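Local atomic coordinates of deoxyhypusine hydroxylase (Homo sapiens, PDB entry 4D50), a protein that hydroxylates the deoxyhypusine side chain of translation initiation factor eIF5A at a diiron centre, completing the formation of hypusine. Residues Gln24-Ala32 against Glu276-His287; Ala44-Phe52 against Leu63-Arg74. All blocks are in the same frame, centred on the assembly; numbering follows the deposited sequence.

Interaction 1 of 2, residues Gln24-Ala32 against Glu276-His287; sequences QPLQARFRA and ESCEVALDMYEH. With GAI (guanidine), chain F.
Glu-276 opens the contact with its aliphatic part: its CB lies 3.6 Å from Leu-26 CD2, while its carboxylate turns elsewhere, to Ser-56 and Arg-272. One turn on, Glu-279 reaches out fully extended, and a water bridges its OE2 to the backbone N of Leu-26, supplying a partner to an amide in the first turn of helix 26-39. Val-280, short and branched, suits the place where the backbones come closest; its CG2 packs 3.9 Å from Leu-26 CD2 and also lies over one face of the Phe-30 ring. Asp-283 divides its contacts. OD1 accepts from N1 of a bound guanidine at 2.7 Å, whereas CB and OD2 lie against the Gln-27 chain, which crosses at about a right angle. With an alanine at Gln-27, Asp-283 CB would probably lose its cover and the Arg-31 guanidinium would be less hindered from turning. Met-284, bent at chi2 (-61°), swings its flexible thioether back so that CE lies 3.6 Å from Gln-27 O and SD sits over one face of the Arg-31 guanidinium. Over the opposite face, His-287 stacks nearly flat, planes 23° apart and centres 3.9 Å apart. The helical segments 26-32 and 276-287 cross at -77°, joining the second helix of the chain to its last, 272-289, in a HEAT-repeat protein whose irons lie between its halves.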
loop_
_atom_site.group_PDB
_atom_site.type_symbol
_atom_site.label_atom_id
_atom_site.label_comp_id
_atom_site.label_asym_id
_atom_site.label_seq_id
_atom_site.Cartn_x
_atom_site.Cartn_y
_atom_site.Cartn_z
ATOM N N GLN A 24 21.201 3.053 8.738
ATOM C CA GLN A 24 21.209 1.927 7.864
ATOM C C GLN A 24 20.719 2.400 6.483
ATOM O O GLN A 24 19.877 3.251 6.418
ATOM C CB GLN A 24 20.241 0.845 8.379
ATOM C CG GLN A 24 20.792 -0.011 9.520
ATOM C CD GLN A 24 21.832 -1.038 9.082
ATOM O OE1 GLN A 24 22.010 -1.334 7.889
ATOM N NE2 GLN A 24 22.495 -1.621 10.061
ATOM N N PRO A 25 21.232 1.831 5.417
ATOM C CA PRO A 25 20.640 2.202 4.113
ATOM C C PRO A 25 19.145 1.860 4.075
ATOM O O PRO A 25 18.726 0.878 4.671
ATOM C CB PRO A 25 21.353 1.315 3.129
ATOM C CG PRO A 25 22.151 0.362 3.907
ATOM C CD PRO A 25 22.348 0.900 5.275
ATOM N N LEU A 26 18.369 2.662 3.367
ATOM C CA LEU A 26 16.927 2.505 3.298
ATOM C C LEU A 26 16.513 1.095 2.848
ATOM O O LEU A 26 15.522 0.503 3.364
ATOM C CB LEU A 26 16.363 3.559 2.337
ATOM C CG LEU A 26 14.878 3.903 2.473
ATOM C CD1 LEU A 26 14.565 4.292 3.924
ATOM C CD2 LEU A 26 14.498 5.031 1.502
ATOM N N GLN A 27 17.225 0.506 1.901
ATOM C CA GLN A 27 16.810 -0.777 1.388
ATOM C C GLN A 27 16.937 -1.843 2.491
ATOM O O GLN A 27 16.136 -2.769 2.544
ATOM C CB GLN A 27 17.609 -1.166 0.140
ATOM C CG GLN A 27 19.090 -1.479 0.402
ATOM C CD GLN A 27 19.655 -2.520 -0.561
ATOM O OE1 GLN A 27 20.695 -2.310 -1.169
ATOM N NE2 GLN A 27 18.973 -3.653 -0.686
ATOM N N ALA A 28 17.911 -1.682 3.369
ATOM C CA ALA A 28 18.157 -2.567 4.514
ATOM C C ALA A 28 17.088 -2.453 5.586
ATOM O O ALA A 28 16.675 -3.433 6.182
ATOM C CB ALA A 28 19.502 -2.259 5.135
ATOM N N ARG A 29 16.609 -1.245 5.795
ATOM C CA ARG A 29 15.524 -1.048 6.708
ATOM C C ARG A 29 14.228 -1.554 6.090
ATOM O O ARG A 29 13.392 -2.082 6.811
ATOM C CB ARG A 29 15.440 0.408 7.070
ATOM C CG ARG A 29 16.760 1.018 7.656
ATOM C CD ARG A 29 16.624 2.509 7.854
ATOM N NE ARG A 29 15.791 2.825 8.987
ATOM C CZ ARG A 29 15.353 4.009 9.340
ATOM N NH1 ARG A 29 15.691 5.098 8.653
ATOM N NH2 ARG A 29 14.608 4.165 10.415
ATOM N N PHE A 30 14.056 -1.502 4.754
ATOM C CA PHE A 30 12.848 -2.133 4.146
ATOM C C PHE A 30 12.840 -3.604 4.282
ATOM O O PHE A 30 11.829 -4.234 4.596
ATOM C CB PHE A 30 12.693 -1.756 2.654
ATOM C CG PHE A 30 11.894 -0.520 2.454
ATOM C CD1 PHE A 30 12.385 0.692 2.880
ATOM C CD2 PHE A 30 10.636 -0.579 1.876
ATOM C CE1 PHE A 30 11.656 1.849 2.715
ATOM C CE2 PHE A 30 9.890 0.568 1.751
ATOM C CZ PHE A 30 10.406 1.786 2.162
ATOM N N ARG A 31 14.007 -4.187 4.090
ATOM C CA ARG A 31 14.181 -5.614 4.228
ATOM C C ARG A 31 13.865 -6.021 5.623
ATOM O O ARG A 31 13.167 -7.017 5.805
ATOM C CB ARG A 31 15.630 -6.040 3.939
ATOM C CG ARG A 31 15.888 -6.197 2.489
ATOM C CD ARG A 31 17.378 -6.444 2.226
ATOM N NE ARG A 31 17.649 -6.068 0.848
ATOM C CZ ARG A 31 17.218 -6.764 -0.206
ATOM N NH1 ARG A 31 16.557 -7.917 -0.052
ATOM N NH2 ARG A 31 17.465 -6.317 -1.427
ATOM N N ALA A 32 14.341 -5.273 6.598
ATOM C CA ALA A 32 14.015 -5.580 8.038
ATOM C C ALA A 32 12.518 -5.519 8.287
ATOM O O ALA A 32 11.904 -6.358 8.954
ATOM C CB ALA A 32 14.747 -4.627 8.939
ATOM N N GLU A 276 13.138 8.169 -3.072
ATOM C CA GLU A 276 13.373 6.983 -2.248
ATOM C C GLU A 276 12.717 5.765 -2.791
ATOM O O GLU A 276 13.304 4.672 -2.692
ATOM C CB GLU A 276 12.893 7.253 -0.836
ATOM C CG GLU A 276 13.786 8.207 -0.115
ATOM C CD GLU A 276 13.341 8.501 1.323
ATOM O OE1 GLU A 276 12.238 8.088 1.833
ATOM O OE2 GLU A 276 14.186 9.199 1.966
ATOM N N SER A 277 11.546 5.922 -3.401
ATOM C CA SER A 277 10.939 4.756 -4.090
ATOM C C SER A 277 11.823 4.235 -5.203
ATOM O O SER A 277 12.017 3.014 -5.338
ATOM C CB SER A 277 9.507 4.978 -4.632
ATOM O OG SER A 277 8.670 5.103 -3.519
ATOM N N CYS A 278 12.423 5.164 -5.997
ATOM C CA CYS A 278 13.298 4.733 -7.086
ATOM C C CYS A 278 14.588 4.025 -6.601
ATOM O O CYS A 278 15.005 2.994 -7.151
ATOM C CB CYS A 278 13.631 5.950 -8.005
ATOM S SG CYS A 278 12.290 6.662 -8.896
ATOM N N GLU A 279 15.204 4.580 -5.565
ATOM C CA GLU A 279 16.308 3.971 -4.823
ATOM C C GLU A 279 16.114 2.558 -4.335
ATOM O O GLU A 279 16.887 1.656 -4.669
ATOM C CB GLU A 279 16.687 4.859 -3.631
ATOM C CG GLU A 279 17.797 4.243 -2.725
ATOM C CD GLU A 279 18.113 5.049 -1.475
ATOM O OE1 GLU A 279 17.635 6.179 -1.319
ATOM O OE2 GLU A 279 18.833 4.532 -0.597
ATOM N N VAL A 280 15.042 2.355 -3.586
ATOM C CA VAL A 280 14.686 1.074 -3.078
ATOM C C VAL A 280 14.429 0.093 -4.234
ATOM O O VAL A 280 14.917 -1.044 -4.178
ATOM C CB VAL A 280 13.492 1.186 -2.094
ATOM C CG1 VAL A 280 12.970 -0.181 -1.684
ATOM C CG2 VAL A 280 13.958 1.965 -0.857
ATOM N N ALA A 281 13.708 0.527 -5.275
ATOM C CA ALA A 281 13.372 -0.351 -6.416
ATOM C C ALA A 281 14.657 -0.796 -7.137
ATOM O O ALA A 281 14.839 -2.018 -7.399
ATOM C CB ALA A 281 12.403 0.329 -7.386
ATOM N N LEU A 282 15.535 0.170 -7.386
ATOM C CA LEU A 282 16.811 -0.142 -8.045
ATOM C C LEU A 282 17.674 -1.014 -7.167
ATOM O O LEU A 282 18.285 -1.936 -7.670
ATOM C CB LEU A 282 17.522 1.127 -8.464
ATOM C CG LEU A 282 16.813 1.923 -9.585
ATOM C CD1 LEU A 282 17.330 3.333 -9.709
ATOM C CD2 LEU A 282 16.802 1.226 -10.954
ATOM N N ASP A 283 17.743 -0.726 -5.856
ATOM C CA ASP A 283 18.512 -1.537 -4.928
ATOM C C ASP A 283 18.016 -2.949 -4.865
ATOM O O ASP A 283 18.822 -3.849 -4.766
ATOM C CB ASP A 283 18.573 -0.953 -3.504
ATOM C CG ASP A 283 19.459 0.304 -3.395
ATOM O OD1 ASP A 283 20.155 0.707 -4.329
ATOM O OD2 ASP A 283 19.366 0.972 -2.355
ATOM N N MET A 284 16.711 -3.162 -5.012
ATOM C CA MET A 284 16.204 -4.539 -4.959
ATOM C C MET A 284 16.610 -5.298 -6.206
ATOM O O MET A 284 16.907 -6.480 -6.156
ATOM C CB MET A 284 14.700 -4.571 -4.733
ATOM C CG MET A 284 14.309 -3.907 -3.413
ATOM S SD MET A 284 14.997 -4.649 -1.932
ATOM C CE MET A 284 14.573 -3.479 -0.613
ATOM N N TYR A 285 16.593 -4.610 -7.337
ATOM C CA TYR A 285 17.026 -5.238 -8.592
ATOM C C TYR A 285 18.496 -5.618 -8.511
ATOM O O TYR A 285 18.867 -6.740 -8.897
ATOM C CB TYR A 285 16.786 -4.353 -9.784
ATOM C CG TYR A 285 17.396 -4.930 -11.040
ATOM C CD1 TYR A 285 16.906 -6.081 -11.579
ATOM C CD2 TYR A 285 18.553 -4.369 -11.608
ATOM C CE1 TYR A 285 17.484 -6.650 -12.695
ATOM C CE2 TYR A 285 19.154 -4.939 -12.713
ATOM C CZ TYR A 285 18.600 -6.063 -13.255
ATOM O OH TYR A 285 19.135 -6.642 -14.367
ATOM N N GLU A 286 19.328 -4.693 -8.012
ATOM C CA GLU A 286 20.728 -4.992 -7.786
ATOM C C GLU A 286 20.898 -6.176 -6.831
ATOM O O GLU A 286 21.753 -7.023 -7.059
ATOM C CB GLU A 286 21.500 -3.770 -7.253
ATOM C CG GLU A 286 21.631 -2.603 -8.237
ATOM C CD GLU A 286 22.173 -2.998 -9.600
ATOM O OE1 GLU A 286 23.184 -3.695 -9.596
ATOM O OE2 GLU A 286 21.585 -2.656 -10.669
ATOM N N HIS A 287 20.083 -6.290 -5.790
ATOM C CA HIS A 287 20.264 -7.399 -4.861
ATOM C C HIS A 287 20.048 -8.722 -5.571
ATOM O O HIS A 287 20.842 -9.655 -5.423
ATOM C CB HIS A 287 19.316 -7.306 -3.688
ATOM C CG HIS A 287 19.240 -8.561 -2.869
ATOM N ND1 HIS A 287 19.752 -8.648 -1.588
ATOM C CD2 HIS A 287 18.707 -9.779 -3.148
ATOM C CE1 HIS A 287 19.529 -9.864 -1.108
ATOM N NE2 HIS A 287 18.894 -10.568 -2.033
HETATM C C GAI F . 20.405 2.082 -7.012
HETATM N N1 GAI F . 20.700 0.849 -6.932
HETATM N N2 GAI F . 20.855 2.753 -8.044
HETATM N N3 GAI F . 19.633 2.721 -6.131
HETATM O O HOH W 1 19.728 4.895 2.139
#

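Interaction 2 of 2, residues Ala44-Phe52 against Leu63-Arg74. With GAI (guanidine), chain I.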
loop_
_atom_site.group_PDB
_atom_site.type_symbol
_atom_site.label_atom_id
_atom_site.label_comp_id
_atom_site.label_asym_id
_atom_site.label_seq_id
_atom_site.Cartn_x
_atom_site.Cartn_y
_atom_site.Cartn_z
ATOM N N ALA A 44 7.709 -7.784 17.224
ATOM C CA ALA A 44 7.726 -7.228 15.827
ATOM C C ALA A 44 6.878 -5.979 15.732
ATOM O O ALA A 44 7.285 -4.951 15.213
ATOM C CB ALA A 44 7.262 -8.254 14.864
ATOM N N ILE A 45 5.681 -6.030 16.284
ATOM C CA ILE A 45 4.827 -4.847 16.296
ATOM C C ILE A 45 5.478 -3.649 17.017
ATOM O O ILE A 45 5.417 -2.483 16.553
ATOM C CB ILE A 45 3.441 -5.231 16.874
ATOM C CG1 ILE A 45 2.763 -6.157 15.850
ATOM C CG2 ILE A 45 2.581 -4.030 17.121
ATOM C CD1 ILE A 45 1.443 -6.775 16.242
ATOM N N ALA A 46 6.156 -3.898 18.140
ATOM C CA ALA A 46 6.817 -2.829 18.874
ATOM C C ALA A 46 7.960 -2.158 18.143
ATOM O O ALA A 46 8.071 -0.946 18.190
ATOM C CB ALA A 46 7.300 -3.337 20.233
ATOM N N TRP A 47 8.783 -2.927 17.481
ATOM C CA TRP A 47 9.893 -2.409 16.734
ATOM C C TRP A 47 9.375 -1.597 15.506
ATOM O O TRP A 47 9.918 -0.579 15.173
ATOM C CB TRP A 47 10.792 -3.534 16.252
ATOM C CG TRP A 47 11.683 -4.179 17.280
ATOM C CD1 TRP A 47 11.617 -5.475 17.727
ATOM C CD2 TRP A 47 12.819 -3.590 17.925
ATOM N NE1 TRP A 47 12.632 -5.727 18.621
ATOM C CE2 TRP A 47 13.366 -4.580 18.797
ATOM C CE3 TRP A 47 13.396 -2.323 17.893
ATOM C CZ2 TRP A 47 14.484 -4.338 19.591
ATOM C CZ3 TRP A 47 14.525 -2.074 18.689
ATOM C CH2 TRP A 47 15.041 -3.074 19.545
ATOM N N ILE A 48 8.317 -2.069 14.879
ATOM C CA ILE A 48 7.743 -1.380 13.675
ATOM C C ILE A 48 7.179 -0.037 14.156
ATOM O O ILE A 48 7.285 0.989 13.499
ATOM C CB ILE A 48 6.647 -2.221 13.000
ATOM C CG1 ILE A 48 7.240 -3.490 12.326
ATOM C CG2 ILE A 48 5.862 -1.452 11.946
ATOM C CD1 ILE A 48 6.215 -4.419 11.784
ATOM N N SER A 49 6.568 -0.082 15.355
ATOM C CA SER A 49 5.884 1.043 15.938
ATOM C C SER A 49 6.873 2.095 16.352
ATOM O O SER A 49 6.611 3.287 16.166
ATOM C CB SER A 49 5.088 0.569 17.182
ATOM O OG SER A 49 3.939 -0.216 16.776
ATOM N N GLN A 50 8.023 1.637 16.834
ATOM C CA GLN A 50 9.118 2.528 17.197
ATOM C C GLN A 50 9.627 3.339 16.005
ATOM O O GLN A 50 9.986 4.493 16.156
ATOM C CB GLN A 50 10.240 1.756 17.914
ATOM C CG GLN A 50 11.369 2.599 18.528
ATOM C CD GLN A 50 12.451 1.729 19.192
ATOM O OE1 GLN A 50 12.149 0.722 19.783
ATOM N NE2 GLN A 50 13.723 2.066 18.974
ATOM N N ALA A 51 9.630 2.754 14.827
ATOM C CA ALA A 51 10.085 3.483 13.607
ATOM C C ALA A 51 9.218 4.626 13.124
ATOM O O ALA A 51 9.654 5.381 12.215
ATOM C CB ALA A 51 10.343 2.489 12.486
ATOM N N PHE A 52 8.005 4.825 13.652
ATOM C CA PHE A 52 7.227 6.022 13.277
ATOM C C PHE A 52 7.906 7.385 13.594
ATOM O O PHE A 52 7.340 8.446 13.241
ATOM C CB PHE A 52 5.799 5.976 13.843
ATOM C CG PHE A 52 4.870 5.076 13.051
ATOM C CD1 PHE A 52 4.440 5.421 11.754
ATOM C CD2 PHE A 52 4.448 3.865 13.575
ATOM C CE1 PHE A 52 3.604 4.547 11.045
ATOM C CE2 PHE A 52 3.569 3.008 12.881
ATOM C CZ PHE A 52 3.145 3.358 11.600
ATOM N N LEU A 63 5.441 1.199 7.192
ATOM C CA LEU A 63 5.229 0.674 8.542
ATOM C C LEU A 63 3.777 0.458 8.723
ATOM O O LEU A 63 3.330 -0.558 9.296
ATOM C CB LEU A 63 5.725 1.606 9.624
ATOM C CG LEU A 63 7.169 2.117 9.538
ATOM C CD1 LEU A 63 7.379 3.149 10.605
ATOM C CD2 LEU A 63 8.116 0.982 9.722
ATOM N N ALA A 64 3.018 1.503 8.427
ATOM C CA ALA A 64 1.552 1.386 8.659
ATOM C C ALA A 64 0.960 0.318 7.748
ATOM O O ALA A 64 0.098 -0.460 8.210
ATOM C CB ALA A 64 0.823 2.717 8.401
ATOM N N TYR A 65 1.358 0.255 6.490
ATOM C CA TYR A 65 0.867 -0.783 5.606
ATOM C C TYR A 65 1.101 -2.193 6.145
ATOM O O TYR A 65 0.211 -3.025 6.217
ATOM C CB TYR A 65 1.535 -0.664 4.241
ATOM C CG TYR A 65 1.220 -1.737 3.245
ATOM C CD1 TYR A 65 -0.010 -1.793 2.600
ATOM C CD2 TYR A 65 2.105 -2.805 3.055
ATOM C CE1 TYR A 65 -0.303 -2.823 1.686
ATOM C CE2 TYR A 65 1.854 -3.790 2.129
ATOM C CZ TYR A 65 0.623 -3.848 1.515
ATOM O OH TYR A 65 0.429 -4.820 0.611
ATOM N N CYS A 66 2.294 -2.403 6.649
ATOM C CA CYS A 66 2.700 -3.689 7.225
ATOM C C CYS A 66 1.840 -4.038 8.425
ATOM O O CYS A 66 1.404 -5.175 8.515
ATOM C CB CYS A 66 4.192 -3.778 7.588
ATOM S SG CYS A 66 5.216 -3.923 6.111
ATOM N N LEU A 67 1.559 -3.064 9.321
ATOM C CA LEU A 67 0.747 -3.385 10.511
ATOM C C LEU A 67 -0.650 -3.764 10.080
ATOM O O LEU A 67 -1.355 -4.539 10.748
ATOM C CB LEU A 67 0.696 -2.171 11.472
ATOM C CG LEU A 67 2.064 -1.862 12.165
ATOM C CD1 LEU A 67 1.949 -0.616 12.988
ATOM C CD2 LEU A 67 2.577 -3.035 13.014
ATOM N N GLY A 68 -1.113 -3.138 9.019
ATOM C CA GLY A 68 -2.418 -3.488 8.480
ATOM C C GLY A 68 -2.446 -4.947 8.037
ATOM O O GLY A 68 -3.411 -5.679 8.327
ATOM N N GLN A 69 -1.522 -5.293 7.200
ATOM C CA GLN A 69 -1.461 -6.610 6.573
ATOM C C GLN A 69 -1.253 -7.735 7.579
ATOM O O GLN A 69 -1.699 -8.884 7.306
ATOM C CB GLN A 69 -0.341 -6.609 5.483
ATOM C CG GLN A 69 -0.598 -5.610 4.398
ATOM C CD GLN A 69 -1.783 -5.916 3.557
ATOM O OE1 GLN A 69 -1.837 -6.968 2.994
ATOM N NE2 GLN A 69 -2.730 -4.969 3.446
ATOM N N MET A 70 -0.612 -7.383 8.733
ATOM C CA MET A 70 -0.371 -8.291 9.843
ATOM C C MET A 70 -1.663 -8.734 10.537
ATOM O O MET A 70 -1.722 -9.796 11.152
ATOM C CB MET A 70 0.606 -7.701 10.783
ATOM C CG MET A 70 2.021 -7.609 10.195
ATOM S SD MET A 70 3.103 -6.529 11.121
ATOM C CE MET A 70 3.666 -7.651 12.354
ATOM N N GLN A 71 -2.678 -7.910 10.419
ATOM C CA GLN A 71 -4.035 -8.180 10.940
ATOM C C GLN A 71 -4.078 -8.444 12.457
ATOM O O GLN A 71 -4.945 -9.197 12.931
ATOM C CB GLN A 71 -4.711 -9.253 10.153
ATOM C CG GLN A 71 -5.045 -8.739 8.727
ATOM C CD GLN A 71 -6.056 -9.629 8.047
ATOM O OE1 GLN A 71 -5.751 -10.766 7.725
ATOM N NE2 GLN A 71 -7.209 -9.094 7.767
ATOM N N ASP A 72 -3.125 -7.850 13.175
ATOM C CA ASP A 72 -2.972 -8.067 14.588
ATOM C C ASP A 72 -3.528 -6.873 15.333
ATOM O O ASP A 72 -3.043 -5.733 15.283
ATOM C CB ASP A 72 -1.534 -8.373 14.916
ATOM C CG ASP A 72 -1.352 -8.924 16.319
ATOM O OD1 ASP A 72 -2.093 -8.507 17.225
ATOM O OD2 ASP A 72 -0.437 -9.782 16.487
ATOM N N ALA A 73 -4.611 -7.127 16.048
ATOM C CA ALA A 73 -5.326 -6.047 16.792
ATOM C C ALA A 73 -4.409 -5.312 17.773
ATOM O O ALA A 73 -4.707 -4.231 18.187
ATOM C CB ALA A 73 -6.602 -6.641 17.499
ATOM N N ARG A 74 -3.304 -5.920 18.137
ATOM C CA ARG A 74 -2.309 -5.258 19.023
ATOM C C ARG A 74 -1.740 -3.954 18.438
ATOM O O ARG A 74 -1.219 -3.152 19.155
ATOM C CB ARG A 74 -1.174 -6.173 19.452
ATOM C CG ARG A 74 -1.628 -7.282 20.421
ATOM C CD ARG A 74 -0.509 -7.827 21.327
ATOM N NE ARG A 74 -0.569 -7.185 22.630
ATOM C CZ ARG A 74 -1.449 -7.512 23.571
ATOM N NH1 ARG A 74 -2.316 -8.510 23.352
ATOM N NH2 ARG A 74 -1.478 -6.835 24.727
HETATM C C GAI I . 0.530 -9.931 19.159
HETATM N N1 GAI I . -0.531 -9.776 19.789
HETATM N N2 GAI I . 1.297 -8.869 18.927
HETATM N N3 GAI I . 0.848 -11.140 18.689
#
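Ile-45 and Ile-48 share one rotamer, CG1 beside the backbone N (chi1 -69° in both) and the chain then extended, which points both CD1 methyls at 63-74: that of Ile-48 at the helix, that of Ile-45 at the turn after it. Ile-48 CD1 meets Met-70 SD tip to tip at 3.8 Å. Ile-48 and Leu-67 slide past each other in opposite directions, with Ile-48 CG2 3.8 Å from Leu-67 CD2. Met-70 bends at chi3 (85°), which carries CE to Ile-45 CG1; an unbranched thioether can make such a turn between two isoleucines. Further out, Ile-45 CD1 rests 3.5 Å from Asp-72 CG. That carboxylate closes an Asx turn, its OD1 accepting from Arg-74 N at 3.0 Å, and it faces a bound guanidine whose placement is less sure. At the other end, Leu-63 CD1 stands over the centre of the Phe-52 ring, a CH-pi contact 3.9 Å from the centroid, while Leu-67 CD1 touches the ring edge. On helix 42-50, Ser-49 OG donates to Ile-45 O at 2.7 Å. Segments 44-50 and 63-70 run nearly antiparallel, at 157°, with helix 26-39 against Leu-63 and Cys-66, and helix 76-84 packed on Ser-49, Phe-52 and Leu-67.

How the interactions relate
The centres of the two contacts lie 19 Å apart, and their nearest atoms about 5 Å, without touching. Along the chain, interaction 2 falls wholly between the two segments of interaction 1. Helix 26-39 is followed directly by helix 42-50, and helix 57-70 is their common neighbour: it pairs with helix 42-50 in interaction 2 and is touched by Phe-30 and Glu-276 of interaction 1. Interaction 2 is thus local, between consecutive helices of the HEAT-repeat stack, whereas interaction 1 spans 243 residues to bring the second helix of the chain against the last. Helix 57-70 carries the iron ligand His-61, and the side chains of Phe-30 in interaction 1 and Ala-64 in interaction 2 each lie about 9 Å from an iron.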